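Local coordinates for protein putative mandelate racemase (Zymomonas mobilis, PDB 2OX4) that binds magnesium and is probably a lyase, a dehydratase of the mandelate racemase branch of the enolase superfamily, at residues 164-170 / 211-217; 237-243 / 261-267; 284-290 / 312-317; 304-308 / 334-338. All coordinates share one frame; numbering follows the deposited sequence. Where two conformers were deposited one is given.

Contact 1. Residues 164-170 / 211-217; sequences AVKVDVL and DIIVENH. With MG (magnesium ion), chain O.
The strand containing V165 and K166 pairs in parallel with the one containing I212 and I213, an edge-to-edge contact of neighbouring strands in the TIM-like barrel, ending at the magnesium site. The evidence is a ladder of four backbone hydrogen bonds: V165 N to D211 O, I213 N to V165 O, V167 N to I213 O and E215 N to V167 O. V165, V167, I212 and V214 share one face, where V167 and I212 pack on helix 189-206. On the face that also carries A164 and D211, K166 lays its chain across I213, with CD 3.5 Å from CG2 of I213. A bend at chi3 (89°) then carries NZ toward the metal, where it donates to a magnesium-bound water at 3.0 Å from NZ and forms salt bridges with E241 and E342. E215 OE1 binds the magnesium ion at 2.2 Å, and its OE2 accepts from H217 N at 2.9 Å, from above the carboxylate plane. E215 CD sits over the centre of the H217 ring, 3.7 Å above its plane. At the edge of that ring, ND1 donates to D168 OD2 at 2.8 Å, almost straight (170°), on the anti side of the carboxylate. D168 OD1 accepts from L170 N, closing an Asx turn. Gripped through both oxygens, D168 fixes the rotation of the H217 imidazole, while K166 NZ ties the strand pair to the magnesium site.

Contact 2. Residues 237-243 / 261-267; sequences IFFYEEI and IPLASGE. With MG (magnesium ion), chain O.
Two carboxylate oxygens, E241 OE2 and E267 OE1, lie 3.0 Å apart, a closeness explained by the magnesium ion that both bind, each 2.1 Å from it. E241 reaches it with an extended chain, CG anti to the backbone N (chi1 165°), and its carboxylate is turned 59° from that of E267. E241 OE1 forms a salt bridge with K166, and E267 OE2 is hydrogen-bonded to Y44 OH. E242 stacks its carboxylate on E267, the planes 11° apart, with E242 OE1 3.3 Å from E267 CD. Such crowding of negative charge is probably eased by the metal and by R268, in a salt bridge with E242 OE1, which also accepts from a magnesium-bound water. Between the strands, which run parallel, A264 N donates to Y240 O and E242 N to A264 O, whereas Y240 N to P262 O is weak. On the sheet face that carries E241, A264 CB comes within 3.4 Å of F239 CD1, oblique to the ring. Strands 237-241 and 263-265 form a beta-alpha-beta unit with helix 250-258, which covers L263 and I243, while helix 222-232 packs on Y240 and I237, and strand 211-215 flanks the other edge of 237-241.

Contact 3. Residues 284-290 / 312-317; sequences IDVIQPD and VTVQAH
V312 begins the second segment by laying its methyls against the turn before strand 286-287: CG2 stands 3.3 Å from I284 O, and CG1 touches I287 CG2. T313 N then donates to D285 O, an oxygen that also accepts a hydrogen bond from a water, itself bonded to T313 OG1. The T313 carbonyl accepts from I287 N. V314, on the opposite face, meets I287, CG2 lying 3.9 Å from I287 CG1, and is covered from outside by F300 of helix 296-309. These short strands, 286-287 and 313-314, are parallel neighbours in the TIM-like barrel, linked through helices 291-294 and 296-309. At Q315 the backbone N donates to I287 O, and the side chain turns inward, where OE1 receives Q288 NE2 at 2.9 Å. That donor lies above the carbonyl plane, 42° out of it, and the two amides are 60° apart; OE1 is also bonded by Y129. Q315 NE2 is tied down in turn by A316 O, in a nearly straight bond. A316 CA makes a CH...O contact with P289 O. H317 N reaches the same P289 carbonyl at 2.9 Å. With CG anti to the backbone N (chi1 174°), the H317 ring is swung toward D290, and its ND1 donates in the ring plane to D290 OD2 at 2.6 Å, on the anti side of the carboxylate. D290 OD1 caps G292 N at the start of helix 291-294.

Contact 4. Residues 304-308 / 334-338; sequences ADMAH and AIPNF
N337 meets helix 296-309 with its amide, ND2 donating to A304 O at 3.0 Å with an N-H...O angle of 149°. This carbonyl is already the acceptor of the helical bond from H308 N, also 3.0 Å from A304 O; the two donors reach it from opposite faces of its plane, so one oxygen serves both the helix and the loop. With chi1 at 56°, CG of N337 stands between its own backbone N and carbonyl carbon, which turns the amide to the helix; N337 CB itself lies 3.5 Å from H308 ND1, oblique to the ring. Ring and amide planes stand 52° apart. P336 CG lies over one face of the same imidazole, 4.2 Å above its plane and displaced toward the rim. One turn back, A304 CB rests on I335 CG2 at 3.9 Å, the apolar part of the contact. A bridging water donates to N337 OD1 and to D305 OD1, giving the second end of the amide a partner on the helix. Further out, N337 ND2 also donates to V312 O, and H308 NE2 is hydrogen-bonded to E75 of a neighbouring subunit. The loop of 334-338 follows helix 322-333 and leads into strand 341-344, so the contact seats that connection on helix 296-309, with V314 of strand 313-314 packed against A304, I335 and N337.

Contacts 1, 2 and 3 are strand pairs round one barrel sheet; contact 4 joins helix 296-309, which leads into strand 313-314 of contact 3, to the loop before strand 341-344. Contacts 1 and 2 have centres about 9 Å apart and share the magnesium ion: E215 comes from the first, E241 and E267 from the second, and K166 NZ lies 2.7 Å from E241 OE1 in a salt bridge between them. Contact 2 joins contact 3 with S265 O 2.8 Å from Q288 N, and H317 brings its side chain to about 4 Å from the metal. Contact 4, away from the site, touches contact 3, V312 N lying 3.3 Å from A307 O and the centres about 9 Å apart.

Contact 1. Residues 164-170 / 211-217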
loop_
_atom_site.group_PDB
_atom_site.type_symbol
_atom_site.label_atom_id
_atom_site.label_comp_id
_atom_site.label_asym_id
_atom_site.label_seq_id
_atom_site.Cartn_x
_atom_site.Cartn_y
_atom_site.Cartn_z
ATOM N N ALA C 164 12.235 19.034 34.192
ATOM C CA ALA C 164 11.210 18.199 33.574
ATOM C C ALA C 164 10.626 17.258 34.612
ATOM O O ALA C 164 11.330 16.785 35.527
ATOM C CB ALA C 164 11.809 17.404 32.405
ATOM N N VAL C 165 9.333 16.976 34.462
ATOM C CA VAL C 165 8.628 16.043 35.325
ATOM C C VAL C 165 7.721 15.136 34.493
ATOM O O VAL C 165 7.302 15.511 33.392
ATOM C CB VAL C 165 7.741 16.792 36.370
ATOM C CG1 VAL C 165 8.609 17.650 37.310
ATOM C CG2 VAL C 165 6.690 17.653 35.670
ATOM N N LYS C 166 7.410 13.958 35.031
ATOM C CA LYS C 166 6.401 13.097 34.417
ATOM C C LYS C 166 5.310 12.712 35.402
ATOM O O LYS C 166 5.584 12.382 36.551
ATOM C CB LYS C 166 7.030 11.834 33.826
ATOM C CG LYS C 166 6.017 10.926 33.092
ATOM C CD LYS C 166 6.725 9.773 32.372
ATOM C CE LYS C 166 6.903 8.549 33.259
ATOM N NZ LYS C 166 7.747 7.540 32.525
ATOM N N VAL C 167 4.070 12.735 34.932
ATOM C CA VAL C 167 2.935 12.469 35.800
ATOM C C VAL C 167 1.860 11.678 35.042
ATOM O O VAL C 167 1.632 11.912 33.845
ATOM C CB VAL C 167 2.384 13.790 36.380
ATOM C CG1 VAL C 167 1.957 14.757 35.271
ATOM C CG2 VAL C 167 1.280 13.535 37.386
ATOM N N ASP C 168 1.260 10.715 35.738
ATOM C CA ASP C 168 0.029 10.055 35.291
ATOM C C ASP C 168 -1.141 10.789 35.933
ATOM O O ASP C 168 -1.332 10.713 37.154
ATOM C CB ASP C 168 0.043 8.581 35.707
ATOM C CG ASP C 168 -1.178 7.798 35.200
ATOM O OD1 ASP C 168 -2.198 8.408 34.800
ATOM O OD2 ASP C 168 -1.106 6.553 35.201
ATOM N N VAL C 169 -1.914 11.486 35.106
ATOM C CA VAL C 169 -3.005 12.339 35.594
ATOM C C VAL C 169 -4.404 11.700 35.496
ATOM O O VAL C 169 -5.382 12.285 35.969
ATOM C CB VAL C 169 -2.993 13.753 34.946
ATOM C CG1 VAL C 169 -1.689 14.485 35.265
ATOM C CG2 VAL C 169 -3.198 13.668 33.424
ATOM N N LEU C 170 -4.493 10.511 34.883
ATOM C CA LEU C 170 -5.792 9.833 34.702
ATOM C C LEU C 170 -6.024 8.687 35.664
ATOM O O LEU C 170 -7.178 8.315 35.908
ATOM C CB LEU C 170 -5.987 9.355 33.240
ATOM C CG LEU C 170 -6.025 10.436 32.153
ATOM C CD1 LEU C 170 -5.953 9.830 30.734
ATOM C CD2 LEU C 170 -7.230 11.354 32.278
ATOM N N ASP C 211 9.559 21.078 31.513
ATOM C CA ASP C 211 8.769 20.231 30.629
ATOM C C ASP C 211 7.895 19.245 31.397
ATOM O O ASP C 211 8.253 18.788 32.481
ATOM C CB ASP C 211 9.670 19.525 29.629
ATOM C CG ASP C 211 10.201 20.475 28.577
ATOM O OD1 ASP C 211 9.392 21.184 27.924
ATOM O OD2 ASP C 211 11.430 20.521 28.413
ATOM N N ILE C 212 6.731 18.936 30.821
ATOM C CA ILE C 212 5.773 18.037 31.437
ATOM C C ILE C 212 5.531 16.883 30.462
ATOM O O ILE C 212 5.117 17.109 29.326
ATOM C CB ILE C 212 4.419 18.750 31.711
ATOM C CG1 ILE C 212 4.623 19.978 32.615
ATOM C CG2 ILE C 212 3.421 17.763 32.319
ATOM C CD1 ILE C 212 3.388 20.911 32.697
ATOM N N ILE C 213 5.804 15.674 30.928
ATOM C CA ILE C 213 5.485 14.442 30.213
ATOM C C ILE C 213 4.233 13.835 30.843
ATOM O O ILE C 213 4.129 13.737 32.066
ATOM C CB ILE C 213 6.663 13.448 30.334
ATOM C CG1 ILE C 213 7.930 14.052 29.717
ATOM C CG2 ILE C 213 6.289 12.079 29.719
ATOM C CD1 ILE C 213 9.203 13.515 30.324
ATOM N N VAL C 214 3.272 13.448 30.008
ATOM C CA VAL C 214 2.061 12.805 30.495
ATOM C C VAL C 214 2.099 11.291 30.248
ATOM O O VAL C 214 2.289 10.846 29.114
ATOM C CB VAL C 214 0.795 13.472 29.888
ATOM C CG1 VAL C 214 -0.466 12.659 30.228
ATOM C CG2 VAL C 214 0.661 14.933 30.412
ATOM N N GLU C 215 1.922 10.523 31.319
ATOM C CA GLU C 215 2.046 9.065 31.329
ATOM C C GLU C 215 0.654 8.438 31.470
ATOM O O GLU C 215 -0.023 8.659 32.478
ATOM C CB GLU C 215 2.953 8.685 32.516
ATOM C CG GLU C 215 2.791 7.302 33.131
ATOM C CD GLU C 215 3.515 6.226 32.355
ATOM O OE1 GLU C 215 4.621 5.811 32.773
ATOM O OE2 GLU C 215 2.978 5.769 31.325
ATOM N N ASN C 216 0.205 7.674 30.468
ATOM C CA ASN C 216 -1.088 6.969 30.570
ATOM C C ASN C 216 -1.039 5.530 31.114
ATOM O O ASN C 216 -2.092 4.933 31.408
ATOM C CB ASN C 216 -1.858 7.005 29.232
ATOM C CG ASN C 216 -2.519 8.362 28.947
ATOM O OD1 ASN C 216 -3.325 8.488 28.016
ATOM N ND2 ASN C 216 -2.170 9.374 29.722
ATOM N N HIS C 217 0.170 4.965 31.230
ATOM C CA HIS C 217 0.371 3.614 31.785
ATOM C C HIS C 217 -0.366 2.496 31.040
ATOM O O HIS C 217 -0.662 1.450 31.620
ATOM C CB HIS C 217 0.001 3.558 33.282
ATOM C CG HIS C 217 1.141 3.861 34.208
ATOM N ND1 HIS C 217 1.113 4.911 35.106
ATOM C CD2 HIS C 217 2.339 3.254 34.375
ATOM C CE1 HIS C 217 2.250 4.938 35.784
ATOM N NE2 HIS C 217 3.008 3.941 35.361
HETATM MG MG MG O . 5.847 4.144 31.926
HETATM O O HOH W 1 7.521 4.634 33.087
HETATM O O HOH W 2 -3.646 6.370 33.330
HETATM O O HOH W 3 -2.345 10.350 32.472
HETATM O O HOH W 4 3.886 3.419 31.200
HETATM O O HOH W 5 5.433 2.784 33.814
#

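Contact 2. Residues 237-243 / 261-267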
loop_
_atom_site.group_PDB
_atom_site.type_symbol
_atom_site.label_atom_id
_atom_site.label_comp_id
_atom_site.label_asym_id
_atom_site.label_seq_id
_atom_site.Cartn_x
_atom_site.Cartn_y
_atom_site.Cartn_z
ATOM N N ILE C 237 2.788 19.697 25.982
ATOM C CA ILE C 237 3.193 18.421 26.564
ATOM C C ILE C 237 4.433 17.928 25.824
ATOM O O ILE C 237 4.451 17.892 24.601
ATOM C CB ILE C 237 2.025 17.394 26.468
ATOM C CG1 ILE C 237 0.771 17.956 27.147
ATOM C CG2 ILE C 237 2.418 16.023 27.032
ATOM C CD1 ILE C 237 0.987 18.373 28.597
ATOM N N PHE C 238 5.474 17.569 26.577
ATOM C CA PHE C 238 6.776 17.243 26.009
ATOM C C PHE C 238 6.666 15.942 25.195
ATOM O O PHE C 238 7.032 15.894 24.023
ATOM C CB PHE C 238 7.785 17.061 27.154
ATOM C CG PHE C 238 9.216 17.092 26.718
ATOM C CD1 PHE C 238 9.746 18.218 26.084
ATOM C CD2 PHE C 238 10.041 16.003 26.949
ATOM C CE1 PHE C 238 11.072 18.252 25.689
ATOM C CE2 PHE C 238 11.384 16.019 26.546
ATOM C CZ PHE C 238 11.900 17.141 25.919
ATOM N N PHE C 239 6.151 14.900 25.835
ATOM C CA PHE C 239 5.670 13.720 25.130
ATOM C C PHE C 239 4.625 12.978 25.945
ATOM O O PHE C 239 4.386 13.315 27.106
ATOM C CB PHE C 239 6.809 12.818 24.583
ATOM C CG PHE C 239 7.799 12.301 25.610
ATOM C CD1 PHE C 239 7.466 11.242 26.460
ATOM C CD2 PHE C 239 9.091 12.813 25.672
ATOM C CE1 PHE C 239 8.394 10.728 27.379
ATOM C CE2 PHE C 239 10.023 12.309 26.598
ATOM C CZ PHE C 239 9.664 11.266 27.451
ATOM N N TYR C 240 4.008 11.976 25.325
ATOM C CA TYR C 240 2.756 11.383 25.789
ATOM C C TYR C 240 2.995 9.885 25.709
ATOM O O TYR C 240 3.166 9.335 24.605
ATOM C CB TYR C 240 1.657 11.819 24.804
ATOM C CG TYR C 240 0.204 11.542 25.171
ATOM C CD1 TYR C 240 -0.219 11.424 26.497
ATOM C CD2 TYR C 240 -0.762 11.452 24.155
ATOM C CE1 TYR C 240 -1.584 11.186 26.801
ATOM C CE2 TYR C 240 -2.104 11.217 24.441
ATOM C CZ TYR C 240 -2.508 11.087 25.761
ATOM O OH TYR C 240 -3.836 10.867 26.024
ATOM N N GLU C 241 3.050 9.240 26.873
ATOM C CA GLU C 241 3.666 7.911 27.027
ATOM C C GLU C 241 2.631 6.801 27.251
ATOM O O GLU C 241 1.697 6.959 28.055
ATOM C CB GLU C 241 4.690 7.916 28.182
ATOM C CG GLU C 241 5.095 6.514 28.641
ATOM C CD GLU C 241 6.141 6.495 29.748
ATOM O OE1 GLU C 241 6.756 7.547 30.011
ATOM O OE2 GLU C 241 6.357 5.407 30.342
ATOM N N GLU C 242 2.827 5.674 26.552
ATOM C CA GLU C 242 2.027 4.456 26.718
ATOM C C GLU C 242 0.522 4.713 26.681
ATOM O O GLU C 242 -0.193 4.495 27.662
ATOM C CB GLU C 242 2.434 3.682 27.970
ATOM C CG GLU C 242 3.726 2.863 27.809
ATOM C CD GLU C 242 3.613 1.494 28.471
ATOM O OE1 GLU C 242 3.518 1.454 29.715
ATOM O OE2 GLU C 242 3.616 0.465 27.755
ATOM N N ILE C 243 0.043 5.176 25.534
ATOM C CA ILE C 243 -1.330 5.657 25.444
ATOM C C ILE C 243 -2.339 4.540 25.142
ATOM O O ILE C 243 -3.550 4.761 25.171
ATOM C CB ILE C 243 -1.441 6.782 24.424
ATOM C CG1 ILE C 243 -1.204 6.244 22.999
ATOM C CG2 ILE C 243 -0.428 7.896 24.758
ATOM C CD1 ILE C 243 -1.537 7.254 21.906
ATOM N N ILE C 261 0.857 15.680 19.831
ATOM C CA ILE C 261 1.880 15.647 20.877
ATOM C C ILE C 261 2.790 14.456 20.522
ATOM O O ILE C 261 2.269 13.401 20.141
ATOM C CB ILE C 261 1.230 15.340 22.249
ATOM C CG1 ILE C 261 0.106 16.336 22.590
ATOM C CG2 ILE C 261 2.273 15.262 23.350
ATOM C CD1 ILE C 261 -0.709 15.920 23.793
ATOM N N PRO C 262 4.131 14.611 20.646
ATOM C CA PRO C 262 5.012 13.455 20.403
ATOM C C PRO C 262 4.661 12.254 21.269
ATOM O O PRO C 262 4.306 12.404 22.444
ATOM C CB PRO C 262 6.410 13.968 20.775
ATOM C CG PRO C 262 6.307 15.483 20.572
ATOM C CD PRO C 262 4.892 15.819 21.022
ATOM N N LEU C 263 4.748 11.070 20.674
ATOM C CA LEU C 263 4.372 9.827 21.364
ATOM C C LEU C 263 5.594 9.061 21.854
ATOM O O LEU C 263 6.637 9.021 21.181
ATOM C CB LEU C 263 3.529 8.929 20.453
ATOM C CG LEU C 263 2.221 9.537 19.931
ATOM C CD1 LEU C 263 1.426 8.459 19.163
ATOM C CD2 LEU C 263 1.396 10.084 21.107
ATOM N N ALA C 264 5.452 8.444 23.024
ATOM C CA ALA C 264 6.516 7.610 23.602
ATOM C C ALA C 264 6.019 6.232 24.022
ATOM O O ALA C 264 4.877 6.076 24.473
ATOM C CB ALA C 264 7.141 8.300 24.799
ATOM N N SER C 265 6.887 5.232 23.898
ATOM C CA SER C 265 6.555 3.875 24.329
ATOM C C SER C 265 7.812 3.019 24.347
ATOM O O SER C 265 8.757 3.294 23.622
ATOM C CB SER C 265 5.563 3.231 23.362
ATOM O OG SER C 265 5.062 2.029 23.920
ATOM N N GLY C 266 7.818 1.972 25.167
ATOM C CA GLY C 266 8.897 1.016 25.059
ATOM C C GLY C 266 9.047 0.038 26.187
ATOM O O GLY C 266 9.683 -0.985 26.003
ATOM N N GLU C 267 8.512 0.353 27.368
ATOM C CA GLU C 267 8.740 -0.540 28.502
ATOM C C GLU C 267 8.033 -1.875 28.316
ATOM O O GLU C 267 8.414 -2.860 28.937
ATOM C CB GLU C 267 8.333 0.105 29.827
ATOM C CG GLU C 267 6.832 0.290 30.000
ATOM C CD GLU C 267 6.536 1.244 31.125
ATOM O OE1 GLU C 267 6.616 2.469 30.890
ATOM O OE2 GLU C 267 6.250 0.768 32.243
HETATM MG MG MG O . 5.847 4.144 31.926
HETATM O O HOH W 6 5.406 0.060 25.830
HETATM O O HOH W 4 3.886 3.419 31.200
HETATM O O HOH W 7 2.205 5.223 23.432
HETATM O O HOH W 5 5.433 2.784 33.814
HETATM O O HOH W 1 7.521 4.634 33.087
#

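Contact 3. Residues 284-290 / 312-317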
loop_
_atom_site.group_PDB
_atom_site.type_symbol
_atom_site.label_atom_id
_atom_site.label_comp_id
_atom_site.label_asym_id
_atom_site.label_seq_id
_atom_site.Cartn_x
_atom_site.Cartn_y
_atom_site.Cartn_z
ATOM N N ILE C 284 6.312 6.111 16.932
ATOM C CA ILE C 284 6.919 6.493 18.239
ATOM C C ILE C 284 8.018 7.532 17.994
ATOM O O ILE C 284 8.928 7.313 17.173
ATOM C CB ILE C 284 7.556 5.281 18.981
ATOM C CG1 ILE C 284 6.518 4.185 19.264
ATOM C CG2 ILE C 284 8.120 5.713 20.316
ATOM C CD1 ILE C 284 7.114 2.933 19.907
ATOM N N ASP C 285 7.933 8.656 18.706
ATOM C CA ASP C 285 8.937 9.726 18.628
ATOM C C ASP C 285 10.085 9.519 19.617
ATOM O O ASP C 285 11.234 9.887 19.346
ATOM C CB ASP C 285 8.247 11.075 18.867
ATOM C CG ASP C 285 7.198 11.366 17.804
ATOM O OD1 ASP C 285 5.992 11.300 18.116
ATOM O OD2 ASP C 285 7.598 11.584 16.638
ATOM N N VAL C 286 9.766 8.940 20.767
ATOM C CA VAL C 286 10.768 8.689 21.807
ATOM C C VAL C 286 10.552 7.268 22.286
ATOM O O VAL C 286 9.510 6.957 22.862
ATOM C CB VAL C 286 10.626 9.673 23.017
ATOM C CG1 VAL C 286 11.655 9.334 24.124
ATOM C CG2 VAL C 286 10.783 11.145 22.564
ATOM N N ILE C 287 11.497 6.385 21.994
ATOM C CA ILE C 287 11.360 4.997 22.421
ATOM C C ILE C 287 11.929 4.815 23.814
ATOM O O ILE C 287 12.908 5.476 24.194
ATOM C CB ILE C 287 12.034 3.991 21.462
ATOM C CG1 ILE C 287 13.494 4.381 21.196
ATOM C CG2 ILE C 287 11.207 3.843 20.150
ATOM C CD1 ILE C 287 14.353 3.211 20.733
ATOM N N GLN C 288 11.316 3.909 24.572
ATOM C CA GLN C 288 11.661 3.748 25.979
ATOM C C GLN C 288 11.971 2.304 26.352
ATOM O O GLN C 288 11.362 1.769 27.281
ATOM C CB GLN C 288 10.536 4.307 26.874
ATOM C CG GLN C 288 10.182 5.799 26.619
ATOM C CD GLN C 288 8.862 6.196 27.257
ATOM O OE1 GLN C 288 7.856 5.526 27.074
ATOM N NE2 GLN C 288 8.863 7.293 28.008
ATOM N N PRO C 289 12.944 1.665 25.658
ATOM C CA PRO C 289 13.247 0.282 26.016
ATOM C C PRO C 289 13.817 0.257 27.434
ATOM O O PRO C 289 14.484 1.221 27.849
ATOM C CB PRO C 289 14.341 -0.106 25.012
ATOM C CG PRO C 289 14.953 1.166 24.606
ATOM C CD PRO C 289 13.854 2.175 24.619
ATOM N N ASP C 290 13.514 -0.802 28.169
ATOM C CA ASP C 290 14.131 -1.072 29.467
ATOM C C ASP C 290 15.299 -2.026 29.236
ATOM O O ASP C 290 15.124 -3.100 28.650
ATOM C CB ASP C 290 13.079 -1.711 30.395
ATOM C CG ASP C 290 13.558 -1.850 31.850
ATOM O OD1 ASP C 290 14.617 -2.451 32.095
ATOM O OD2 ASP C 290 12.858 -1.365 32.753
ATOM N N VAL C 312 14.267 9.064 15.643
ATOM C CA VAL C 312 13.593 8.745 16.888
ATOM C C VAL C 312 14.670 8.831 17.962
ATOM O O VAL C 312 15.822 8.459 17.721
ATOM C CB VAL C 312 12.998 7.312 16.830
ATOM C CG1 VAL C 312 12.476 6.852 18.188
ATOM C CG2 VAL C 312 11.868 7.231 15.785
ATOM N N THR C 313 14.317 9.350 19.135
ATOM C CA THR C 313 15.310 9.426 20.207
ATOM C C THR C 313 14.926 8.507 21.349
ATOM O O THR C 313 13.877 7.876 21.298
ATOM C CB THR C 313 15.541 10.866 20.687
ATOM O OG1 THR C 313 14.337 11.402 21.218
ATOM C CG2 THR C 313 16.048 11.740 19.540
ATOM N N VAL C 314 15.792 8.406 22.358
ATOM C CA VAL C 314 15.719 7.316 23.314
ATOM C C VAL C 314 15.712 7.846 24.746
ATOM O O VAL C 314 16.506 8.719 25.104
ATOM C CB VAL C 314 16.900 6.319 23.141
ATOM C CG1 VAL C 314 16.689 5.093 24.028
ATOM C CG2 VAL C 314 17.053 5.904 21.668
ATOM N N GLN C 315 14.803 7.317 25.556
ATOM C CA GLN C 315 14.898 7.457 27.017
ATOM C C GLN C 315 14.744 6.061 27.600
ATOM O O GLN C 315 13.670 5.490 27.505
ATOM C CB GLN C 315 13.745 8.354 27.534
ATOM C CG GLN C 315 13.533 8.296 29.083
ATOM C CD GLN C 315 12.133 7.856 29.474
ATOM O OE1 GLN C 315 11.154 8.572 29.251
ATOM N NE2 GLN C 315 12.031 6.671 30.063
ATOM N N ALA C 316 15.795 5.509 28.205
ATOM C CA ALA C 316 15.672 4.191 28.810
ATOM C C ALA C 316 14.542 4.234 29.836
ATOM O O ALA C 316 14.429 5.187 30.608
ATOM C CB ALA C 316 16.963 3.755 29.462
ATOM N N HIS C 317 13.703 3.211 29.830
ATOM C CA HIS C 317 12.793 3.005 30.950
ATOM C C HIS C 317 13.589 2.499 32.137
ATOM O O HIS C 317 14.308 1.497 32.032
ATOM C CB HIS C 317 11.704 2.004 30.596
ATOM C CG HIS C 317 10.828 1.645 31.751
ATOM N ND1 HIS C 317 11.010 0.495 32.489
ATOM C CD2 HIS C 317 9.767 2.283 32.299
ATOM C CE1 HIS C 317 10.101 0.443 33.446
ATOM N NE2 HIS C 317 9.334 1.515 33.352
HETATM O O HOH W 8 12.566 12.396 19.387
#

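Contact 4. Residues 304-308 / 334-338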
loop_
_atom_site.group_PDB
_atom_site.type_symbol
_atom_site.label_atom_id
_atom_site.label_comp_id
_atom_site.label_asym_id
_atom_site.label_seq_id
_atom_site.Cartn_x
_atom_site.Cartn_y
_atom_site.Cartn_z
ATOM N N ALA C 304 18.382 1.209 19.696
ATOM C CA ALA C 304 18.679 2.635 19.596
ATOM C C ALA C 304 19.301 3.001 18.233
ATOM O O ALA C 304 18.964 4.027 17.641
ATOM C CB ALA C 304 19.581 3.066 20.744
ATOM N N ASP C 305 20.190 2.149 17.728
ATOM C CA ASP C 305 20.851 2.396 16.436
ATOM C C ASP C 305 19.879 2.333 15.260
ATOM O O ASP C 305 19.947 3.160 14.350
ATOM C CB ASP C 305 21.995 1.417 16.209
ATOM C CG ASP C 305 23.115 1.569 17.237
ATOM O OD1 ASP C 305 23.191 2.611 17.936
ATOM O OD2 ASP C 305 23.910 0.613 17.354
ATOM N N MET C 306 18.963 1.370 15.277
ATOM C CA MET C 306 17.900 1.319 14.270
ATOM C C MET C 306 16.982 2.541 14.395
ATOM O O MET C 306 16.605 3.146 13.400
ATOM C CB MET C 306 17.103 0.011 14.409
ATOM C CG MET C 306 16.264 -0.349 13.187
ATOM S SD MET C 306 15.689 -2.070 13.173
ATOM C CE MET C 306 14.854 -2.185 14.755
ATOM N N ALA C 307 16.638 2.914 15.632
ATOM C CA ALA C 307 15.722 4.039 15.867
ATOM C C ALA C 307 16.289 5.351 15.305
ATOM O O ALA C 307 15.547 6.183 14.802
ATOM C CB ALA C 307 15.412 4.194 17.359
ATOM N N HIS C 308 17.610 5.512 15.386
ATOM C CA HIS C 308 18.297 6.697 14.878
ATOM C C HIS C 308 18.026 6.983 13.388
ATOM O O HIS C 308 17.899 8.157 13.014
ATOM C CB HIS C 308 19.805 6.576 15.140
ATOM C CG HIS C 308 20.562 7.860 14.980
ATOM N ND1 HIS C 308 20.085 9.071 15.434
ATOM C CD2 HIS C 308 21.778 8.113 14.438
ATOM C CE1 HIS C 308 20.975 10.017 15.177
ATOM N NE2 HIS C 308 22.011 9.461 14.575
ATOM N N ALA C 334 26.251 6.378 25.876
ATOM C CA ALA C 334 26.947 5.825 24.704
ATOM C C ALA C 334 26.188 5.950 23.373
ATOM O O ALA C 334 26.706 5.525 22.329
ATOM C CB ALA C 334 27.318 4.370 24.940
ATOM N N ILE C 335 24.977 6.499 23.392
ATOM C CA ILE C 335 24.200 6.619 22.138
ATOM C C ILE C 335 24.069 8.094 21.719
ATOM O O ILE C 335 23.942 8.965 22.581
ATOM C CB ILE C 335 22.781 5.946 22.233
ATOM C CG1 ILE C 335 21.946 6.554 23.372
ATOM C CG2 ILE C 335 22.903 4.405 22.379
ATOM C CD1 ILE C 335 20.450 6.152 23.349
ATOM N N PRO C 336 24.116 8.381 20.403
ATOM C CA PRO C 336 23.941 9.763 19.933
ATOM C C PRO C 336 22.510 10.304 20.061
ATOM O O PRO C 336 22.333 11.515 20.262
ATOM C CB PRO C 336 24.378 9.700 18.462
ATOM C CG PRO C 336 24.106 8.293 18.050
ATOM C CD PRO C 336 24.383 7.457 19.283
ATOM N N ASN C 337 21.508 9.421 19.972
ATOM C CA ASN C 337 20.110 9.834 19.926
ATOM C C ASN C 337 19.410 9.735 21.288
ATOM O O ASN C 337 18.325 9.192 21.410
ATOM C CB ASN C 337 19.315 9.111 18.802
ATOM C CG ASN C 337 19.369 7.566 18.899
ATOM O OD1 ASN C 337 20.354 6.995 19.362
ATOM N ND2 ASN C 337 18.303 6.892 18.425
ATOM N N PHE C 338 20.049 10.271 22.319
ATOM C CA PHE C 338 19.484 10.282 23.667
ATOM C C PHE C 338 18.548 11.481 23.847
ATOM O O PHE C 338 18.880 12.590 23.431
ATOM C CB PHE C 338 20.642 10.346 24.689
ATOM C CG PHE C 338 20.214 10.679 26.100
ATOM C CD1 PHE C 338 19.602 9.721 26.899
ATOM C CD2 PHE C 338 20.465 11.942 26.634
ATOM C CE1 PHE C 338 19.227 10.019 28.216
ATOM C CE2 PHE C 338 20.092 12.254 27.941
ATOM C CZ PHE C 338 19.475 11.292 28.730
HETATM O O HOH W 9 22.178 5.124 18.203
#